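Local coordinates for protein nonribosomal peptide synthase (Streptomyces sp. MJ635-86F5, PDB 5JJP) that probably activates an aliphatic beta-amino acid with ATP as an adenylation enzyme of the ANL superfamily, preparing it for loading onto a phosphopantetheine-bearing carrier protein, at residues V198-A203 with L390-W395; P110-I115 with A182-T187. All blocks are in the same frame, centred on the assembly; numbering follows the deposited sequence.

Contact 1 of 2, residues V198-A203 with L390-W395; sequences VMSHRA and LFSGYW
Val198 turns its CG2 methyl to the indole of Trp395, meeting atom CE3 at the ring's edge and in its plane, 3.9 Å away. Its other methyl, CG1, stands anti to the backbone N (chi1 180°), which leaves CG2 beside that N and facing Trp395. A beta-branched valine suits this buried place, where the same side chain also packs on Leu184 of strand 181-186. Met199, next along, points the other way. Its chain bends at chi2 (63°) and chi3 (68°), folding the thioether back so that SD lies 3.8 Å from Phe391 N and CE 4.0 Å from Phe391 CB; a flexible methionine can make this return where a stiff branched residue could not. The Phe391 ring leads away from Val198-Ala203, over Val197, laying its CE2 over the centre of one face of the Tyr394 ring and meeting Phe419 edge-to-face.

Between these side chains two backbone bonds join the segments: Ser392 N gives a nearly straight bond to Val198 O (2.8 Å), and Val198 N reaches Gly393 O at 3.1 Å. Gly393 has backbone angles at which a side chain would jam against the preceding carbonyl. Farther along, one water accepts from Ser200 N, donates to Leu390 O at 2.7 Å and is hydrogen-bonded to Ser392 OG. Ser200 OG caps the helix starting at His201 by accepting from Ala203 N (2.9 Å). Polar cohesion thus rests mainly on backbone groups, and the water satisfies Ser200 N and Leu390 O where the direct bonds stop.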
loop_
_atom_site.group_PDB
_atom_site.type_symbol
_atom_site.label_atom_id
_atom_site.label_comp_id
_atom_site.label_asym_id
_atom_site.label_seq_id
_atom_site.Cartn_x
_atom_site.Cartn_y
_atom_site.Cartn_z
ATOM N N VAL A 198 -0.039 -6.040 11.436
ATOM C CA VAL A 198 -1.429 -5.708 11.597
ATOM C C VAL A 198 -1.551 -4.193 11.463
ATOM O O VAL A 198 -1.002 -3.465 12.266
ATOM C CB VAL A 198 -1.970 -6.125 12.990
ATOM C CG1 VAL A 198 -3.430 -5.762 13.156
ATOM C CG2 VAL A 198 -1.760 -7.624 13.218
ATOM N N MET A 199 -2.278 -3.729 10.435
ATOM C CA MET A 199 -2.456 -2.273 10.239
ATOM C C MET A 199 -3.883 -1.847 10.544
ATOM O O MET A 199 -4.809 -2.382 9.971
ATOM C CB MET A 199 -2.114 -1.896 8.806
ATOM C CG MET A 199 -1.990 -0.411 8.583
ATOM S SD MET A 199 -0.647 0.358 9.538
ATOM C CE MET A 199 0.748 -0.405 8.687
ATOM N N SER A 200 -4.063 -0.879 11.428
ATOM C CA SER A 200 -5.388 -0.356 11.735
ATOM C C SER A 200 -5.876 0.592 10.608
ATOM O O SER A 200 -5.094 1.087 9.803
ATOM C CB SER A 200 -5.363 0.409 13.073
ATOM O OG SER A 200 -4.752 1.700 12.969
ATOM N N HIS A 201 -7.166 0.889 10.620
ATOM C CA HIS A 201 -7.715 1.897 9.762
ATOM C C HIS A 201 -7.059 3.223 10.043
ATOM O O HIS A 201 -6.690 3.995 9.147
ATOM C CB HIS A 201 -9.221 2.003 9.964
ATOM C CG HIS A 201 -9.975 0.815 9.487
ATOM N ND1 HIS A 201 -10.568 0.766 8.242
ATOM C CD2 HIS A 201 -10.247 -0.373 10.078
ATOM C CE1 HIS A 201 -11.146 -0.417 8.078
ATOM N NE2 HIS A 201 -10.986 -1.114 9.189
ATOM N N ARG A 202 -7.090 3.579 11.297
ATOM C CA ARG A 202 -6.597 4.862 11.753
ATOM C C ARG A 202 -5.190 5.079 11.220
ATOM O O ARG A 202 -4.847 6.169 10.754
ATOM C CB ARG A 202 -6.673 4.813 13.271
ATOM C CG ARG A 202 -5.892 5.831 14.046
ATOM C CD ARG A 202 -6.125 5.721 15.551
ATOM N NE ARG A 202 -5.364 4.669 16.202
ATOM C CZ ARG A 202 -5.233 4.556 17.539
ATOM N NH1 ARG A 202 -5.795 5.422 18.355
ATOM N NH2 ARG A 202 -4.556 3.549 18.079
ATOM N N ALA A 203 -4.356 4.043 11.293
ATOM C CA ALA A 203 -2.938 4.202 10.980
ATOM C C ALA A 203 -2.766 4.407 9.507
ATOM O O ALA A 203 -1.942 5.225 9.089
ATOM C CB ALA A 203 -2.126 3.015 11.431
ATOM N N LEU A 390 1.877 3.924 12.286
ATOM C CA LEU A 390 2.429 2.643 12.703
ATOM C C LEU A 390 1.400 1.531 12.826
ATOM O O LEU A 390 0.241 1.744 13.238
ATOM C CB LEU A 390 3.171 2.784 14.026
ATOM C CG LEU A 390 4.381 3.737 13.961
ATOM C CD1 LEU A 390 4.931 4.039 15.326
ATOM C CD2 LEU A 390 5.475 3.175 13.077
ATOM N N PHE A 391 1.867 0.336 12.414
ATOM C CA PHE A 391 1.181 -0.929 12.650
ATOM C C PHE A 391 0.839 -1.099 14.129
ATOM O O PHE A 391 1.384 -0.379 14.984
ATOM C CB PHE A 391 1.997 -2.108 12.113
ATOM C CG PHE A 391 3.150 -2.524 12.980
ATOM C CD1 PHE A 391 4.146 -1.612 13.361
ATOM C CD2 PHE A 391 3.262 -3.837 13.425
ATOM C CE1 PHE A 391 5.232 -2.021 14.151
ATOM C CE2 PHE A 391 4.334 -4.228 14.214
ATOM C CZ PHE A 391 5.282 -3.320 14.590
ATOM N N SER A 392 -0.149 -1.936 14.416
ATOM C CA SER A 392 -0.614 -2.133 15.796
ATOM C C SER A 392 0.171 -3.205 16.529
ATOM O O SER A 392 0.129 -3.263 17.750
ATOM C CB SER A 392 -2.081 -2.534 15.817
ATOM O OG SER A 392 -2.826 -1.491 15.205
ATOM N N GLY A 393 0.813 -4.087 15.760
ATOM C CA GLY A 393 1.615 -5.136 16.332
ATOM C C GLY A 393 1.785 -6.239 15.351
ATOM O O GLY A 393 1.204 -6.214 14.256
ATOM N N TYR A 394 2.541 -7.247 15.748
ATOM C CA TYR A 394 2.681 -8.444 14.952
ATOM C C TYR A 394 1.675 -9.471 15.458
ATOM O O TYR A 394 1.530 -9.669 16.664
ATOM C CB TYR A 394 4.077 -8.998 15.104
ATOM C CG TYR A 394 5.161 -8.111 14.552
ATOM C CD1 TYR A 394 5.274 -7.909 13.165
ATOM C CD2 TYR A 394 6.092 -7.486 15.390
ATOM C CE1 TYR A 394 6.281 -7.116 12.629
ATOM C CE2 TYR A 394 7.080 -6.667 14.869
ATOM C CZ TYR A 394 7.163 -6.470 13.481
ATOM O OH TYR A 394 8.143 -5.672 12.911
ATOM N N TRP A 395 0.938 -10.073 14.553
ATOM C CA TRP A 395 -0.246 -10.873 14.911
ATOM C C TRP A 395 0.119 -12.042 15.830
ATOM O O TRP A 395 1.048 -12.771 15.558
ATOM C CB TRP A 395 -0.897 -11.404 13.647
ATOM C CG TRP A 395 -2.036 -12.257 13.915
ATOM C CD1 TRP A 395 -2.012 -13.636 14.049
ATOM C CD2 TRP A 395 -3.364 -11.860 14.153
ATOM N NE1 TRP A 395 -3.271 -14.099 14.337
ATOM C CE2 TRP A 395 -4.114 -13.026 14.403
ATOM C CE3 TRP A 395 -4.007 -10.639 14.163
ATOM C CZ2 TRP A 395 -5.457 -12.999 14.635
ATOM C CZ3 TRP A 395 -5.343 -10.599 14.415
ATOM C CH2 TRP A 395 -6.066 -11.770 14.634
HETATM O O HOH W 1 -2.042 0.376 13.223
#

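Contact 2 of 2, residues P110-I115 with A182-T187; sequences PFIPTI and AYLIFT
Tyr183 CB sits over the centre of one face of the Phe111 ring, 4.0 Å from its centroid, a CH-pi contact. It lies where strand 111-114, at the edge of a mostly parallel sheet of the adenylation enzyme, meets strand 181-186 of a small antiparallel sheet through a single bridge. The Phe111 ring gets there because CG lies between the backbone N and the carbonyl carbon (chi1 65°), bending back toward strand 181-186, and its flat face suits a methylene. An alanine at Phe111 would remove that face and would probably leave Tyr183 CB, and the Phe105 ring that also meets Phe111, with a gap beside them.

Next to it Pro113 CG meets Ile185 CD1 at 3.5 Å, the two side chains crossing at about a right angle; the rigid proline ring offers CG and CD to the end of Ile185 where the strands are already separating. Beyond the bridge, the branched Ile112 places CG2 4.1 Å from Phe186 CD2, and both residues pack on Ile126 of helix 120-130. Pro110 CB meets Leu184 CD1 just before strand 111-114 begins.

Toward the polar edge the backbones take over. Pro110 CA and Ala182 O make a CA-H...O contact of 3.4 Å, and Ile112 CA makes another with Leu184 O. The N-to-C directions of strands 111-114 and 182-186 differ by 47°, and the one conventional bond between them is Leu184 N to Phe111 O, 3.0 Å long, with the donor tilted 29° from the carbonyl plane.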
loop_
_atom_site.group_PDB
_atom_site.type_symbol
_atom_site.label_atom_id
_atom_site.label_comp_id
_atom_site.label_asym_id
_atom_site.label_seq_id
_atom_site.Cartn_x
_atom_site.Cartn_y
_atom_site.Cartn_z
ATOM N N PRO A 110 -10.538 -7.674 8.524
ATOM C CA PRO A 110 -9.220 -7.464 8.027
ATOM C C PRO A 110 -8.853 -8.557 7.021
ATOM O O PRO A 110 -9.068 -9.754 7.270
ATOM C CB PRO A 110 -8.333 -7.588 9.281
ATOM C CG PRO A 110 -9.118 -8.408 10.234
ATOM C CD PRO A 110 -10.532 -7.994 9.971
ATOM N N PHE A 111 -8.267 -8.147 5.910
ATOM C CA PHE A 111 -7.893 -9.098 4.870
ATOM C C PHE A 111 -6.385 -9.238 4.741
ATOM O O PHE A 111 -5.629 -8.360 5.108
ATOM C CB PHE A 111 -8.520 -8.685 3.529
ATOM C CG PHE A 111 -8.002 -7.403 3.001
ATOM C CD1 PHE A 111 -6.916 -7.377 2.187
ATOM C CD2 PHE A 111 -8.639 -6.193 3.330
ATOM C CE1 PHE A 111 -6.439 -6.164 1.724
ATOM C CE2 PHE A 111 -8.148 -4.994 2.889
ATOM C CZ PHE A 111 -7.059 -4.980 2.076
ATOM N N ILE A 112 -5.991 -10.359 4.190
ATOM C CA ILE A 112 -4.612 -10.672 3.880
ATOM C C ILE A 112 -4.618 -10.771 2.376
ATOM O O ILE A 112 -5.217 -11.709 1.861
ATOM C CB ILE A 112 -4.150 -12.080 4.314
ATOM C CG1 ILE A 112 -4.648 -12.520 5.686
ATOM C CG2 ILE A 112 -2.662 -12.226 4.223
ATOM C CD1 ILE A 112 -4.397 -11.587 6.789
ATOM N N PRO A 113 -3.901 -9.870 1.669
ATOM C CA PRO A 113 -3.914 -9.932 0.198
ATOM C C PRO A 113 -2.931 -10.937 -0.344
ATOM O O PRO A 113 -1.803 -11.017 0.107
ATOM C CB PRO A 113 -3.527 -8.512 -0.212
ATOM C CG PRO A 113 -2.635 -8.069 0.898
ATOM C CD PRO A 113 -3.161 -8.688 2.159
ATOM N N THR A 114 -3.381 -11.699 -1.325
ATOM C CA THR A 114 -2.609 -12.808 -1.861
ATOM C C THR A 114 -2.810 -12.823 -3.379
ATOM O O THR A 114 -3.795 -12.266 -3.881
ATOM C CB THR A 114 -3.115 -14.071 -1.109
ATOM O OG1 THR A 114 -2.312 -14.289 0.070
ATOM C CG2 THR A 114 -3.065 -15.238 -1.879
ATOM N N ILE A 115 -1.920 -13.457 -4.111
ATOM C CA ILE A 115 -2.178 -13.726 -5.525
ATOM C C ILE A 115 -2.151 -15.211 -5.812
ATOM O O ILE A 115 -1.625 -15.988 -4.992
ATOM C CB ILE A 115 -1.203 -12.989 -6.427
ATOM C CG1 ILE A 115 0.248 -13.268 -6.001
ATOM C CG2 ILE A 115 -1.489 -11.490 -6.349
ATOM C CD1 ILE A 115 1.281 -12.821 -7.046
ATOM N N ALA A 182 -7.397 -3.298 9.794
ATOM C CA ALA A 182 -7.937 -3.127 8.465
ATOM C C ALA A 182 -7.371 -4.192 7.519
ATOM O O ALA A 182 -8.040 -4.637 6.636
ATOM C CB ALA A 182 -7.614 -1.717 7.956
ATOM N N TYR A 183 -6.105 -4.515 7.673
ATOM C CA TYR A 183 -5.468 -5.566 6.912
ATOM C C TYR A 183 -4.239 -6.093 7.619
ATOM O O TYR A 183 -3.742 -5.508 8.555
ATOM C CB TYR A 183 -5.108 -5.065 5.512
ATOM C CG TYR A 183 -4.099 -3.966 5.451
ATOM C CD1 TYR A 183 -2.747 -4.258 5.419
ATOM C CD2 TYR A 183 -4.476 -2.625 5.401
ATOM C CE1 TYR A 183 -1.789 -3.241 5.388
ATOM C CE2 TYR A 183 -3.533 -1.604 5.334
ATOM C CZ TYR A 183 -2.183 -1.919 5.319
ATOM O OH TYR A 183 -1.188 -0.937 5.285
ATOM N N LEU A 184 -3.778 -7.218 7.148
ATOM C CA LEU A 184 -2.566 -7.880 7.629
ATOM C C LEU A 184 -1.688 -8.246 6.453
ATOM O O LEU A 184 -2.163 -8.856 5.469
ATOM C CB LEU A 184 -2.886 -9.210 8.279
ATOM C CG LEU A 184 -3.104 -9.334 9.767
ATOM C CD1 LEU A 184 -4.412 -8.632 10.102
ATOM C CD2 LEU A 184 -3.173 -10.814 10.159
ATOM N N ILE A 185 -0.410 -7.966 6.588
ATOM C CA ILE A 185 0.558 -8.344 5.592
ATOM C C ILE A 185 1.586 -9.200 6.301
ATOM O O ILE A 185 2.242 -8.761 7.225
ATOM C CB ILE A 185 1.261 -7.109 4.970
ATOM C CG1 ILE A 185 0.248 -6.094 4.432
ATOM C CG2 ILE A 185 2.198 -7.522 3.858
ATOM C CD1 ILE A 185 -0.492 -6.546 3.213
ATOM N N PHE A 186 1.832 -10.368 5.750
ATOM C CA PHE A 186 2.855 -11.241 6.272
ATOM C C PHE A 186 4.187 -11.012 5.568
ATOM O O PHE A 186 4.255 -10.950 4.372
ATOM C CB PHE A 186 2.406 -12.686 6.184
ATOM C CG PHE A 186 1.421 -13.048 7.253
ATOM C CD1 PHE A 186 1.821 -13.769 8.350
ATOM C CD2 PHE A 186 0.123 -12.615 7.183
ATOM C CE1 PHE A 186 0.933 -14.091 9.358
ATOM C CE2 PHE A 186 -0.772 -12.920 8.175
ATOM C CZ PHE A 186 -0.363 -13.657 9.272
ATOM N N THR A 187 5.246 -10.860 6.355
ATOM C CA THR A 187 6.572 -10.642 5.830
ATOM C C THR A 187 7.197 -11.946 5.373
ATOM O O THR A 187 8.235 -11.902 4.712
ATOM C CB THR A 187 7.475 -10.105 6.906
ATOM O OG1 THR A 187 7.489 -11.067 7.981
ATOM C CG2 THR A 187 6.961 -8.739 7.378
#

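Strand 181-186 belongs to contact 2 and strand 196-200 to contact 1, and these two are neighbours in one small antiparallel sheet, with the contact centres about 11 Å apart; contact 2 joins this sheet to the edge of the larger one. They meet directly at Met199: its O lies 2.8 Å from Ala182 N and its N 3.0 Å from Tyr183 O, both probable hydrogen bonds. Ala182 and Tyr183 together face Met199 in a classic beta bulge. His201 CD2 also packs on Ala182 CB at 3.6 Å. The chain between these strands usually carries the glycine-rich, ATP-phosphate-binding motif in this family, so contact 2 probably lies on the strand leading into that loop and contact 1 on the strand leading out.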